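Local atomic coordinates of D-galactonate dehydratase family member RspA (Pantoea ananatis, PDB entry 3T6C), a protein that dehydrates D-gluconate to 2-dehydro-3-deoxy-D-gluconate with low activity in vitro, using one magnesium ion per subunit. Residues H248-P253 with P425-A430; D273-A276 with W282-M285; I42-V47 with E385-C390; T34-P39 with Q66-V71; V149-D152 with E158-D161. All coordinates share one frame; numbering follows the deposited sequence. Where two conformers were deposited one is given.

The five contacts illustrate how an enolase-superfamily site is assembled from two domains. Contact 1 meets D-gluconate directly, His248 by a hydrogen bond and Trp427 by packing, and it touches contact 2, in the next loop of the barrel, through Glu249 N and Asp273 O, 3.0 Å apart. Contacts 3 and 4 share the N-terminal antiparallel sheet, where Leu44 N lies 2.9 Å from Thr37 O, and their centres are about 11 Å apart. Contact 4 also reaches contact 1, since Gln66 NE2 packs 4.0 Å from Trp427 CZ2 beside the ligand. Contact 5 stands apart in the barrel, its nearest atoms about 9 Å from contact 1, yet it carries His150, which touches the gluconate.

Contact 1 (H248-P253 with P425-A430); sequences HERITP and PTWTMA. With GCO (D-gluconic acid), chain D.
The guanidinium group of Arg250 overlaps the methyl of Ala430, whose CB sits 3.5 Å above the Arg250 guanidinium plane, displaced from the centre toward the rim. A bend at chi2 (-71°) carries the arginine to this position. At the edge of the same group, and in its plane, one water accepts from Arg250 NH2 (2.9 Å) and donates to Trp427 O (2.8 Å), so the two loops are joined by a bridge rather than by a direct bond. Arg250 NE is taken by the main-chain O of Pro440, the C-terminal residue, and Phe217 makes a cation-pi contact with the charge.

The loop 248-253 follows strand 242-246 of the enolase-type barrel domain, just past the magnesium ligand Asp246, while 425-430 belongs to the tail and includes a type I turn from Thr426 to Met429. The side chains of Trp427 and His248 cross at about a right angle, with Trp427 CZ3 4.0 Å from His248 CE1. One indole face is covered by the next residue, Thr428 CG2 lying 3.4 Å above its centre. His248, a proton donor/acceptor by similarity, presents its ring edge to D-gluconate: NE2 and ligand O4 share a nearly straight hydrogen bond of 2.9 Å (166°). Trp427 CZ2 lies 3.9 Å from gluconate C6. Tyr103 of a second subunit meets the rings of both His248 and Trp427.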
# COMPACT_ATOMS: atom_id res chain seq x y z
N HIS A 248 -3.48 -15.89 25.99
CA HIS A 248 -2.70 -17.14 25.81
C HIS A 248 -3.12 -17.95 24.59
O HIS A 248 -3.29 -19.17 24.66
CB HIS A 248 -2.77 -18.00 27.08
CG HIS A 248 -1.54 -18.83 27.34
ND1 HIS A 248 -1.26 -19.99 26.65
CD2 HIS A 248 -0.56 -18.69 28.26
CE1 HIS A 248 -0.14 -20.53 27.12
NE2 HIS A 248 0.31 -19.76 28.10
N GLU A 249 -3.34 -17.22 23.49
CA GLU A 249 -3.70 -17.78 22.15
C GLU A 249 -4.92 -18.73 22.17
O GLU A 249 -5.05 -19.56 21.27
CB GLU A 249 -2.49 -18.46 21.43
CG GLU A 249 -1.85 -19.69 22.18
CD GLU A 249 -0.65 -20.36 21.44
OE1 GLU A 249 -0.25 -19.87 20.37
OE2 GLU A 249 -0.17 -21.41 21.95
N ARG A 250 -5.83 -18.56 23.14
CA ARG A 250 -6.89 -19.56 23.36
C ARG A 250 -8.17 -19.31 22.59
O ARG A 250 -9.14 -20.04 22.77
CB ARG A 250 -7.22 -19.65 24.86
CG ARG A 250 -6.13 -20.31 25.67
CD ARG A 250 -6.09 -21.79 25.38
NE ARG A 250 -5.10 -22.53 26.19
CZ ARG A 250 -5.37 -23.58 26.96
NH1 ARG A 250 -6.61 -24.04 27.12
NH2 ARG A 250 -4.35 -24.19 27.58
N ILE A 251 -8.22 -18.29 21.73
CA ILE A 251 -9.45 -17.96 21.01
C ILE A 251 -9.13 -17.63 19.55
O ILE A 251 -7.95 -17.42 19.20
CB ILE A 251 -10.22 -16.77 21.66
CG1 ILE A 251 -9.32 -15.54 21.71
CG2 ILE A 251 -10.64 -17.12 23.12
CD1 ILE A 251 -9.93 -14.38 22.56
N THR A 252 -10.14 -17.60 18.70
CA THR A 252 -9.87 -17.25 17.30
C THR A 252 -9.51 -15.78 17.15
O THR A 252 -9.89 -14.96 18.01
CB THR A 252 -11.10 -17.48 16.40
OG1 THR A 252 -12.17 -16.63 16.80
CG2 THR A 252 -11.53 -18.98 16.40
N PRO A 253 -8.81 -15.39 16.07
CA PRO A 253 -8.39 -13.99 15.99
C PRO A 253 -9.55 -12.98 16.03
O PRO A 253 -9.46 -11.95 16.73
CB PRO A 253 -7.60 -13.92 14.66
CG PRO A 253 -6.99 -15.36 14.52
CD PRO A 253 -8.14 -16.26 15.06
N PRO A 425 4.62 -32.67 29.30
CA PRO A 425 3.58 -32.00 30.07
C PRO A 425 2.19 -32.39 29.63
O PRO A 425 1.99 -32.76 28.50
CB PRO A 425 3.81 -30.50 29.77
CG PRO A 425 4.77 -30.43 28.72
CD PRO A 425 5.49 -31.75 28.55
N THR A 426 1.26 -32.42 30.55
CA THR A 426 -0.11 -32.69 30.17
C THR A 426 -0.90 -31.47 29.72
O THR A 426 -1.89 -31.60 28.98
CB THR A 426 -0.85 -33.48 31.25
OG1 THR A 426 -0.79 -32.73 32.45
CG2 THR A 426 -0.17 -34.83 31.51
N TRP A 427 -0.58 -30.27 30.22
CA TRP A 427 -1.44 -29.12 29.95
C TRP A 427 -1.41 -28.68 28.50
O TRP A 427 -2.29 -27.95 28.04
CB TRP A 427 -1.03 -27.93 30.85
CG TRP A 427 0.31 -27.32 30.48
CD1 TRP A 427 1.53 -27.69 30.97
CD2 TRP A 427 0.55 -26.21 29.58
NE1 TRP A 427 2.51 -26.91 30.41
CE2 TRP A 427 1.95 -25.98 29.57
CE3 TRP A 427 -0.28 -25.37 28.81
CZ2 TRP A 427 2.55 -24.94 28.81
CZ3 TRP A 427 0.33 -24.35 28.03
CH2 TRP A 427 1.73 -24.14 28.06
N THR A 428 -0.42 -29.18 27.75
CA THR A 428 -0.25 -28.74 26.35
C THR A 428 -1.11 -29.60 25.42
O THR A 428 -1.06 -29.36 24.20
CB THR A 428 1.20 -28.84 25.88
OG1 THR A 428 1.69 -30.15 26.20
CG2 THR A 428 2.08 -27.77 26.60
N MET A 429 -1.90 -30.55 25.95
CA MET A 429 -2.95 -31.14 25.11
C MET A 429 -4.23 -30.41 25.55
O MET A 429 -5.01 -30.89 26.40
CB MET A 429 -3.05 -32.64 25.49
CG MET A 429 -4.12 -33.42 24.72
SD MET A 429 -3.66 -33.60 22.97
CE MET A 429 -2.29 -34.76 23.09
N ALA A 430 -4.53 -29.34 24.83
CA ALA A 430 -5.71 -28.52 25.15
C ALA A 430 -6.71 -28.75 24.05
O ALA A 430 -6.37 -28.59 22.87
CB ALA A 430 -5.30 -27.03 25.20
C1 GCO D . 3.18 -16.25 31.12
C2 GCO D . 3.15 -17.46 30.26
C3 GCO D . 3.43 -18.76 30.98
C4 GCO D . 3.66 -19.89 29.99
C5 GCO D . 4.72 -20.83 30.52
C6 GCO D . 5.03 -21.98 29.58
O1A GCO D . 3.85 -16.21 32.19
O1B GCO D . 2.64 -15.19 30.67
O2 GCO D . 2.03 -17.40 29.42
O3 GCO D . 2.35 -18.99 31.80
O4 GCO D . 2.43 -20.57 29.83
O5 GCO D . 5.87 -20.10 30.74
O6 GCO D . 6.05 -22.85 30.03
O HOH W 1 -4.42 -26.61 29.15

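Contact 2 (D273-A276 with W282-M285); sequences DPVA and WLKM
Leu283 reaches across to Pro274 and Val275 with both halves of its fork. Its CG is turned anti to the carbonyl carbon (chi1 -71°), a torsion that swings the branched end back toward the loop although the CB itself does not aim there. CD2 then meets Pro274 CG at 4.0 Å, the leucine lying about square to the proline ring. On the Val275 side, Leu283 CG is 4.0 Å from Val275 CG2, and CD1 of the leucine is close behind at 4.1 Å from that same methyl.

Val275 divides its branches between two partners. With chi1 at -58°, CG2 falls between the backbone N and the carbonyl carbon and serves Leu283, whereas CG1 turns to Trp282 and approaches its CB at 4.3 Å. The indole takes no share in this, because it leads off from CB; Trp282 NE1 is hydrogen-bonded to the main-chain O of Asn341 of a third subunit.

The contact is wholly apolar and closes the loop that links strand 270-272, which ends in the magnesium ligand Glu272, to helix 283-289. Met296 of strand 294-296 packs against Pro274, Val275 and Leu283, while helix 253-262 meets Pro274 through Ala256 and Trp282 through Pro253.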
# COMPACT_ATOMS: atom_id res chain seq x y z
N ASP A 273 -0.96 -11.88 24.26
CA ASP A 273 -1.08 -13.01 23.33
C ASP A 273 -2.50 -13.22 22.81
O ASP A 273 -3.06 -14.32 22.89
CB ASP A 273 -0.51 -14.30 23.94
CG ASP A 273 1.04 -14.27 24.09
OD1 ASP A 273 1.67 -13.23 23.79
OD2 ASP A 273 1.65 -15.29 24.52
N PRO A 274 -3.07 -12.16 22.25
CA PRO A 274 -4.41 -12.36 21.67
C PRO A 274 -4.37 -13.32 20.45
O PRO A 274 -5.43 -13.88 20.11
CB PRO A 274 -4.76 -10.93 21.18
CG PRO A 274 -3.37 -10.29 20.87
CD PRO A 274 -2.60 -10.77 22.12
N VAL A 275 -3.19 -13.51 19.83
CA VAL A 275 -3.06 -14.45 18.71
C VAL A 275 -1.81 -15.33 18.94
O VAL A 275 -0.86 -14.95 19.64
CB VAL A 275 -2.98 -13.81 17.30
CG1 VAL A 275 -4.24 -12.95 17.03
CG2 VAL A 275 -1.72 -12.96 17.17
N ALA A 276 -1.84 -16.50 18.31
CA ALA A 276 -0.69 -17.39 18.20
C ALA A 276 0.36 -16.73 17.28
O ALA A 276 0.01 -15.92 16.43
CB ALA A 276 -1.18 -18.66 17.53
N TRP A 282 -3.07 -11.32 11.67
CA TRP A 282 -4.35 -10.80 12.10
C TRP A 282 -4.22 -9.52 12.95
O TRP A 282 -5.22 -8.83 13.22
CB TRP A 282 -5.08 -11.90 12.92
CG TRP A 282 -5.67 -12.98 12.05
CD1 TRP A 282 -5.05 -14.13 11.56
CD2 TRP A 282 -7.01 -12.98 11.52
NE1 TRP A 282 -5.96 -14.83 10.80
CE2 TRP A 282 -7.15 -14.15 10.74
CE3 TRP A 282 -8.10 -12.11 11.65
CZ2 TRP A 282 -8.35 -14.48 10.08
CZ3 TRP A 282 -9.31 -12.45 10.99
CH2 TRP A 282 -9.42 -13.61 10.23
N LEU A 283 -3.02 -9.23 13.45
CA LEU A 283 -2.88 -8.05 14.29
C LEU A 283 -3.06 -6.77 13.48
O LEU A 283 -3.42 -5.76 14.10
CB LEU A 283 -1.52 -8.03 15.06
CG LEU A 283 -1.51 -9.09 16.15
CD1 LEU A 283 -0.06 -9.24 16.69
CD2 LEU A 283 -2.43 -8.71 17.29
N LYS A 284 -2.85 -6.79 12.16
CA LYS A 284 -3.15 -5.58 11.37
C LYS A 284 -4.62 -5.20 11.54
O LYS A 284 -4.97 -4.06 11.84
CB LYS A 284 -2.85 -5.81 9.91
CG LYS A 284 -3.33 -4.58 9.10
CD LYS A 284 -2.78 -4.69 7.67
CE LYS A 284 -3.43 -3.68 6.76
NZ LYS A 284 -3.12 -4.02 5.35
N MET A 285 -5.51 -6.18 11.44
CA MET A 285 -6.91 -5.87 11.61
C MET A 285 -7.21 -5.42 13.03
O MET A 285 -7.95 -4.43 13.25
CB MET A 285 -7.73 -7.10 11.25
CG MET A 285 -9.22 -6.84 11.43
SD MET A 285 -10.20 -8.29 10.95
CE MET A 285 -11.84 -7.76 11.46

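Contact 3 (I42-V47 with E385-C390); sequences IDLVVV and EVFPGC
The Phe387 ring receives Val46 at its edge: the CG2 methyl lies in the ring plane, 3.8 Å from Phe387 CE2 and 3.9 Å from CZ. Leu44 comes to the other side of the ring's far end at a slant, its CD1 4.1 Å from Phe387 CE1. The two aliphatic side chains thus straddle the outer end of the phenyl group, being two residues apart on one strand and so directed to the same side of it. Val46 and Phe387 run past each other in opposite senses. In Val46, CG2 is the branch anti to the carbonyl carbon, and this methyl does all the touching; CG1, anti to the backbone N (chi1 160°), takes no part.

Here the antiparallel sheet of the N-terminal domain, represented by strand 44-51, meets the enolase-like C-terminal domain where the chain leaves helix 381-386, so the contact lies between the two domains. Phe387 is the first residue to abandon helical geometry, and it opens a type II turn ending at Cys390, in which Gly389 adopts a positive phi of 108° that suits glycine. More neighbours enclose the phenyl: Thr37 of the adjoining strand, and Pro355 and Ile356 at the start of helix 355-367, the latter also packing on Val46. Asp352, which binds substrate, lies just before that helix, its side chain about 6 Å from that of Leu44.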
# COMPACT_ATOMS: atom_id res chain seq x y z
N ILE A 42 10.29 -26.78 39.18
CA ILE A 42 10.20 -26.61 37.73
C ILE A 42 11.57 -26.87 37.14
O ILE A 42 12.58 -26.33 37.63
CB ILE A 42 9.72 -25.19 37.36
CG1 ILE A 42 8.29 -24.99 37.86
CG2 ILE A 42 9.71 -24.99 35.81
CD1 ILE A 42 7.85 -23.58 37.80
N ASP A 43 11.62 -27.70 36.10
CA ASP A 43 12.94 -28.09 35.55
C ASP A 43 13.63 -26.92 34.87
O ASP A 43 13.06 -26.29 33.99
CB ASP A 43 12.79 -29.22 34.54
CG ASP A 43 12.28 -30.52 35.15
OD1 ASP A 43 12.31 -30.67 36.40
OD2 ASP A 43 11.91 -31.41 34.35
N LEU A 44 14.87 -26.66 35.28
CA LEU A 44 15.73 -25.58 34.72
C LEU A 44 16.94 -26.11 34.02
O LEU A 44 17.44 -27.16 34.41
CB LEU A 44 16.27 -24.70 35.86
CG LEU A 44 15.19 -24.20 36.83
CD1 LEU A 44 15.85 -23.39 37.94
CD2 LEU A 44 14.17 -23.37 36.13
N VAL A 45 17.44 -25.39 32.99
CA VAL A 45 18.73 -25.72 32.35
C VAL A 45 19.70 -24.56 32.51
O VAL A 45 19.41 -23.44 32.05
CB VAL A 45 18.54 -25.99 30.85
CG1 VAL A 45 19.84 -26.51 30.25
CG2 VAL A 45 17.40 -27.01 30.64
N VAL A 46 20.87 -24.82 33.09
CA VAL A 46 21.84 -23.77 33.38
C VAL A 46 23.14 -24.18 32.70
O VAL A 46 23.46 -25.37 32.63
CB VAL A 46 22.03 -23.65 34.92
CG1 VAL A 46 23.34 -22.94 35.28
CG2 VAL A 46 20.81 -22.98 35.56
N VAL A 47 23.86 -23.21 32.14
CA VAL A 47 25.18 -23.44 31.58
C VAL A 47 26.24 -22.78 32.46
O VAL A 47 26.06 -21.66 32.95
CB VAL A 47 25.24 -22.82 30.18
CG1 VAL A 47 26.67 -22.70 29.67
CG2 VAL A 47 24.40 -23.71 29.21
N GLU A 385 18.74 -20.42 47.82
CA GLU A 385 19.89 -21.15 48.32
C GLU A 385 20.76 -21.69 47.19
O GLU A 385 21.99 -21.55 47.23
CB GLU A 385 19.38 -22.33 49.14
CG GLU A 385 20.46 -23.12 49.85
CD GLU A 385 20.01 -23.59 51.22
OE1 GLU A 385 20.86 -23.70 52.09
OE2 GLU A 385 18.81 -23.85 51.45
N VAL A 386 20.13 -22.33 46.21
CA VAL A 386 20.87 -22.93 45.07
C VAL A 386 21.50 -21.86 44.18
O VAL A 386 22.56 -22.07 43.62
CB VAL A 386 19.98 -23.85 44.24
CG1 VAL A 386 20.68 -24.32 42.97
CG2 VAL A 386 19.62 -25.12 45.11
N PHE A 387 20.85 -20.70 44.10
CA PHE A 387 21.36 -19.58 43.30
C PHE A 387 21.60 -18.34 44.14
O PHE A 387 20.79 -17.44 44.13
CB PHE A 387 20.36 -19.25 42.17
CG PHE A 387 20.16 -20.36 41.16
CD1 PHE A 387 19.17 -21.35 41.37
CD2 PHE A 387 20.92 -20.40 40.01
CE1 PHE A 387 18.97 -22.38 40.41
CE2 PHE A 387 20.73 -21.38 39.06
CZ PHE A 387 19.75 -22.38 39.26
N PRO A 388 22.73 -18.27 44.86
CA PRO A 388 22.99 -17.06 45.66
C PRO A 388 23.05 -15.81 44.79
O PRO A 388 23.64 -15.83 43.69
CB PRO A 388 24.37 -17.34 46.28
CG PRO A 388 24.46 -18.85 46.29
CD PRO A 388 23.75 -19.31 45.05
N GLY A 389 22.43 -14.73 45.27
CA GLY A 389 22.37 -13.50 44.47
C GLY A 389 21.01 -13.14 43.90
O GLY A 389 20.90 -12.18 43.16
N CYS A 390 19.96 -13.91 44.19
CA CYS A 390 18.66 -13.59 43.60
C CYS A 390 18.27 -12.15 44.00
O CYS A 390 18.62 -11.71 45.12
CB CYS A 390 17.61 -14.53 44.16
SG CYS A 390 17.75 -16.22 43.46

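Contact 4 (T34-P39 with Q66-V71); sequences TILTAP and QRIYAV
In the N-terminal domain of the mandelate racemase/muconate lactonizing family, the antiparallel sheet is backed by a helix, and Leu36 of strand 29-37 contributes to that junction by packing on Ile68 and Tyr69. One methyl does the work: Leu36 CD1 lies 3.4 Å from Tyr69 CE1, a tight approach, 3.8 Å from Tyr69 CD1, and 4.1 Å from Ile68 CD1. Tyr69 starts out from the helix pointing away from the strand, but its ring folds back to meet the leucine obliquely. Ile68 lies over one face of that ring, its CG1 3.8 Å above the centre; chi1 of 66° leaves CG1 flanked by both backbone neighbours of CA.

Helix 68-83 begins here, with Arg67 at the N-cap position. Arg67 NH1 donates a hydrogen bond to Gln66 O at 2.9 Å (158°), with the oxygen in the guanidinium plane but the nitrogen standing 46° out of the carbonyl plane. Ser101 of a second subunit binds Arg67 NH2, and the OH of Tyr78 of that subunit is hydrogen-bonded to Tyr69 N, so this helix start lies at an interface. Gln66 belongs to the gluconate pocket, where its NE2 is hydrogen-bonded to gluconate O6.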
# COMPACT_ATOMS: atom_id res chain seq x y z
N THR A 34 26.47 -28.27 31.31
CA THR A 34 25.05 -28.01 31.52
C THR A 34 24.64 -28.64 32.85
O THR A 34 24.98 -29.80 33.12
CB THR A 34 24.19 -28.66 30.45
OG1 THR A 34 24.60 -28.25 29.13
CG2 THR A 34 22.74 -28.30 30.66
N ILE A 35 23.89 -27.89 33.66
CA ILE A 35 23.39 -28.34 34.92
C ILE A 35 21.86 -28.33 34.83
O ILE A 35 21.24 -27.29 34.46
CB ILE A 35 23.84 -27.41 36.06
CG1 ILE A 35 25.37 -27.52 36.23
CG2 ILE A 35 23.18 -27.81 37.36
CD1 ILE A 35 26.00 -26.28 36.89
N LEU A 36 21.26 -29.48 35.14
CA LEU A 36 19.80 -29.62 35.12
C LEU A 36 19.36 -29.71 36.58
O LEU A 36 19.76 -30.63 37.33
CB LEU A 36 19.36 -30.86 34.37
CG LEU A 36 19.69 -30.99 32.88
CD1 LEU A 36 19.06 -32.25 32.25
CD2 LEU A 36 19.32 -29.79 32.15
N THR A 37 18.54 -28.74 37.00
CA THR A 37 18.12 -28.69 38.41
C THR A 37 16.70 -28.12 38.56
O THR A 37 16.27 -27.36 37.71
CB THR A 37 19.16 -27.86 39.27
OG1 THR A 37 18.82 -27.93 40.65
CG2 THR A 37 19.23 -26.38 38.88
N ALA A 38 15.99 -28.50 39.63
CA ALA A 38 14.62 -28.05 39.79
C ALA A 38 14.25 -27.59 41.21
O ALA A 38 13.31 -28.11 41.78
CB ALA A 38 13.66 -29.20 39.34
N PRO A 39 14.95 -26.58 41.75
CA PRO A 39 14.75 -26.26 43.18
C PRO A 39 13.40 -25.63 43.46
O PRO A 39 12.91 -25.72 44.59
CB PRO A 39 15.90 -25.28 43.50
CG PRO A 39 16.96 -25.51 42.34
CD PRO A 39 16.07 -25.83 41.13
N GLN A 66 10.25 -27.68 28.81
CA GLN A 66 9.59 -28.86 28.25
C GLN A 66 10.50 -29.77 27.47
O GLN A 66 10.12 -30.85 27.05
CB GLN A 66 8.45 -28.44 27.33
CG GLN A 66 7.30 -27.62 28.01
CD GLN A 66 7.53 -26.12 28.12
OE1 GLN A 66 8.59 -25.59 27.74
NE2 GLN A 66 6.52 -25.42 28.66
N ARG A 67 11.63 -29.22 27.10
CA ARG A 67 12.67 -29.89 26.33
C ARG A 67 14.06 -30.11 26.89
O ARG A 67 15.04 -29.92 26.10
CB ARG A 67 12.61 -29.50 24.85
CG ARG A 67 11.25 -29.80 24.13
CD ARG A 67 11.13 -31.34 23.89
NE ARG A 67 9.99 -31.70 23.01
CZ ARG A 67 8.75 -31.85 23.47
NH1 ARG A 67 8.49 -31.61 24.75
NH2 ARG A 67 7.76 -32.26 22.64
N ILE A 68 14.20 -30.10 28.22
CA ILE A 68 15.52 -29.94 28.82
C ILE A 68 16.57 -30.88 28.25
O ILE A 68 17.73 -30.49 28.12
CB ILE A 68 15.47 -30.10 30.38
CG1 ILE A 68 15.09 -31.53 30.80
CG2 ILE A 68 14.52 -29.04 30.97
CD1 ILE A 68 15.03 -31.70 32.34
N TYR A 69 16.20 -32.11 27.88
CA TYR A 69 17.22 -33.07 27.39
C TYR A 69 17.66 -32.79 25.96
O TYR A 69 18.80 -33.12 25.60
CB TYR A 69 16.75 -34.51 27.56
CG TYR A 69 16.50 -34.84 29.04
CD1 TYR A 69 17.54 -34.79 29.94
CD2 TYR A 69 15.23 -35.17 29.49
CE1 TYR A 69 17.31 -35.04 31.28
CE2 TYR A 69 15.00 -35.47 30.80
CZ TYR A 69 16.03 -35.37 31.70
OH TYR A 69 15.77 -35.63 33.07
N ALA A 70 16.80 -32.16 25.15
CA ALA A 70 17.18 -31.84 23.80
C ALA A 70 18.09 -30.60 23.85
O ALA A 70 19.08 -30.52 23.12
CB ALA A 70 15.96 -31.57 22.93
N VAL A 71 17.74 -29.61 24.69
CA VAL A 71 18.65 -28.50 24.95
C VAL A 71 19.99 -28.95 25.54
O VAL A 71 21.04 -28.48 25.09
CB VAL A 71 17.96 -27.44 25.86
CG1 VAL A 71 18.92 -26.29 26.22
CG2 VAL A 71 16.74 -26.91 25.19

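Contact 5 (V149-D152 with E158-D161); sequences VHTD and EVED
Val159 meets Asp152 and Thr151 where strand 145-151 gives way to helix 156-168, the first two elements of a beta-alpha-beta unit completed by strand 173-176 in the barrel domain. The chain doubles back sharply: the CA atoms of Asp152 and Val159 are 5.2 Å apart, which puts the valine against backbone as much as against side chains.

Val159, the most deeply engaged of the three, uses both methyls. CG2 presses on the peptide that follows the strand, 3.9 Å from Asp152 C, while CG1, anti to the backbone N (chi1 179°), is the branch that reaches Thr151. The two side chains cross at about a right angle, with Val159 CG1 4.2 Å from Thr151 OG1. Cys176 of strand 173-176 and Leu229 and Leu233 of helix 219-237 complete the packing round the valine, so it lies between strand 173-176 and helix 219-237.

Asp152 offers its main chain here and directs CB away from the helix. Its carboxylate is used by the loop after strand 173-176, with OD1 accepting from Met180 N and, weakly, from Gly179 N. These bonds tie Asp152 to the loop that leads to Tyr181, a proton donor/acceptor by similarity. His150, hydrogen-bonded to Glu375, touches the gluconate.

Thr151 is likewise committed elsewhere through its polar atom. A chi1 of 65° tucks its hydroxyl in beside N and C of its own main chain alike, and from there OG1 is hydrogen-bonded to the main-chain O of Arg175 on strand 173-176.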
# COMPACT_ATOMS: atom_id res chain seq x y z
N VAL A 149 2.38 -9.30 39.07
CA VAL A 149 2.26 -10.60 39.66
C VAL A 149 0.96 -11.24 39.19
O VAL A 149 0.08 -10.57 38.64
CB VAL A 149 2.28 -10.53 41.19
CG1 VAL A 149 3.71 -10.24 41.69
CG2 VAL A 149 1.24 -9.53 41.72
N HIS A 150 0.85 -12.54 39.39
CA HIS A 150 -0.33 -13.32 38.97
C HIS A 150 -1.36 -13.48 40.07
O HIS A 150 -1.02 -13.92 41.19
CB HIS A 150 0.12 -14.74 38.59
CG HIS A 150 1.03 -14.81 37.39
ND1 HIS A 150 1.48 -16.02 36.90
CD2 HIS A 150 1.60 -13.86 36.61
CE1 HIS A 150 2.25 -15.81 35.84
NE2 HIS A 150 2.36 -14.50 35.66
N THR A 151 -2.59 -13.10 39.78
CA THR A 151 -3.75 -13.48 40.59
C THR A 151 -4.71 -14.34 39.77
O THR A 151 -4.84 -14.19 38.52
CB THR A 151 -4.54 -12.30 41.18
OG1 THR A 151 -5.13 -11.56 40.13
CG2 THR A 151 -3.69 -11.40 42.00
N ASP A 152 -5.41 -15.24 40.48
CA ASP A 152 -6.30 -16.14 39.79
C ASP A 152 -7.38 -16.49 40.81
O ASP A 152 -7.32 -16.05 41.99
CB ASP A 152 -5.50 -17.38 39.41
CG ASP A 152 -5.97 -18.04 38.14
OD1 ASP A 152 -7.18 -18.38 38.04
OD2 ASP A 152 -5.12 -18.23 37.23
N GLU A 158 -13.19 -14.52 44.08
CA GLU A 158 -11.89 -15.05 44.47
C GLU A 158 -10.79 -14.25 43.78
O GLU A 158 -9.75 -14.00 44.38
CB GLU A 158 -11.75 -16.53 44.08
CG GLU A 158 -12.65 -17.41 44.94
CD GLU A 158 -12.32 -18.89 44.78
OE1 GLU A 158 -11.41 -19.25 43.99
OE2 GLU A 158 -12.98 -19.69 45.47
N VAL A 159 -11.00 -13.91 42.51
CA VAL A 159 -9.97 -13.11 41.79
C VAL A 159 -9.82 -11.74 42.48
O VAL A 159 -8.69 -11.25 42.74
CB VAL A 159 -10.31 -12.95 40.29
CG1 VAL A 159 -9.23 -12.08 39.58
CG2 VAL A 159 -10.35 -14.30 39.63
N GLU A 160 -10.96 -11.15 42.83
CA GLU A 160 -10.95 -9.87 43.53
C GLU A 160 -10.18 -9.97 44.83
O GLU A 160 -9.35 -9.11 45.15
CB GLU A 160 -12.39 -9.41 43.80
CG GLU A 160 -12.50 -8.15 44.69
CD GLU A 160 -13.87 -8.00 45.34
OE1 GLU A 160 -14.85 -8.66 44.91
OE2 GLU A 160 -13.99 -7.15 46.27
N ASP A 161 -10.44 -11.01 45.62
CA ASP A 161 -9.77 -11.12 46.91
C ASP A 161 -8.26 -11.29 46.72
O ASP A 161 -7.46 -10.76 47.48
CB ASP A 161 -10.27 -12.34 47.70
CG ASP A 161 -11.68 -12.16 48.27
OD1 ASP A 161 -12.10 -11.02 48.52
OD2 ASP A 161 -12.35 -13.19 48.44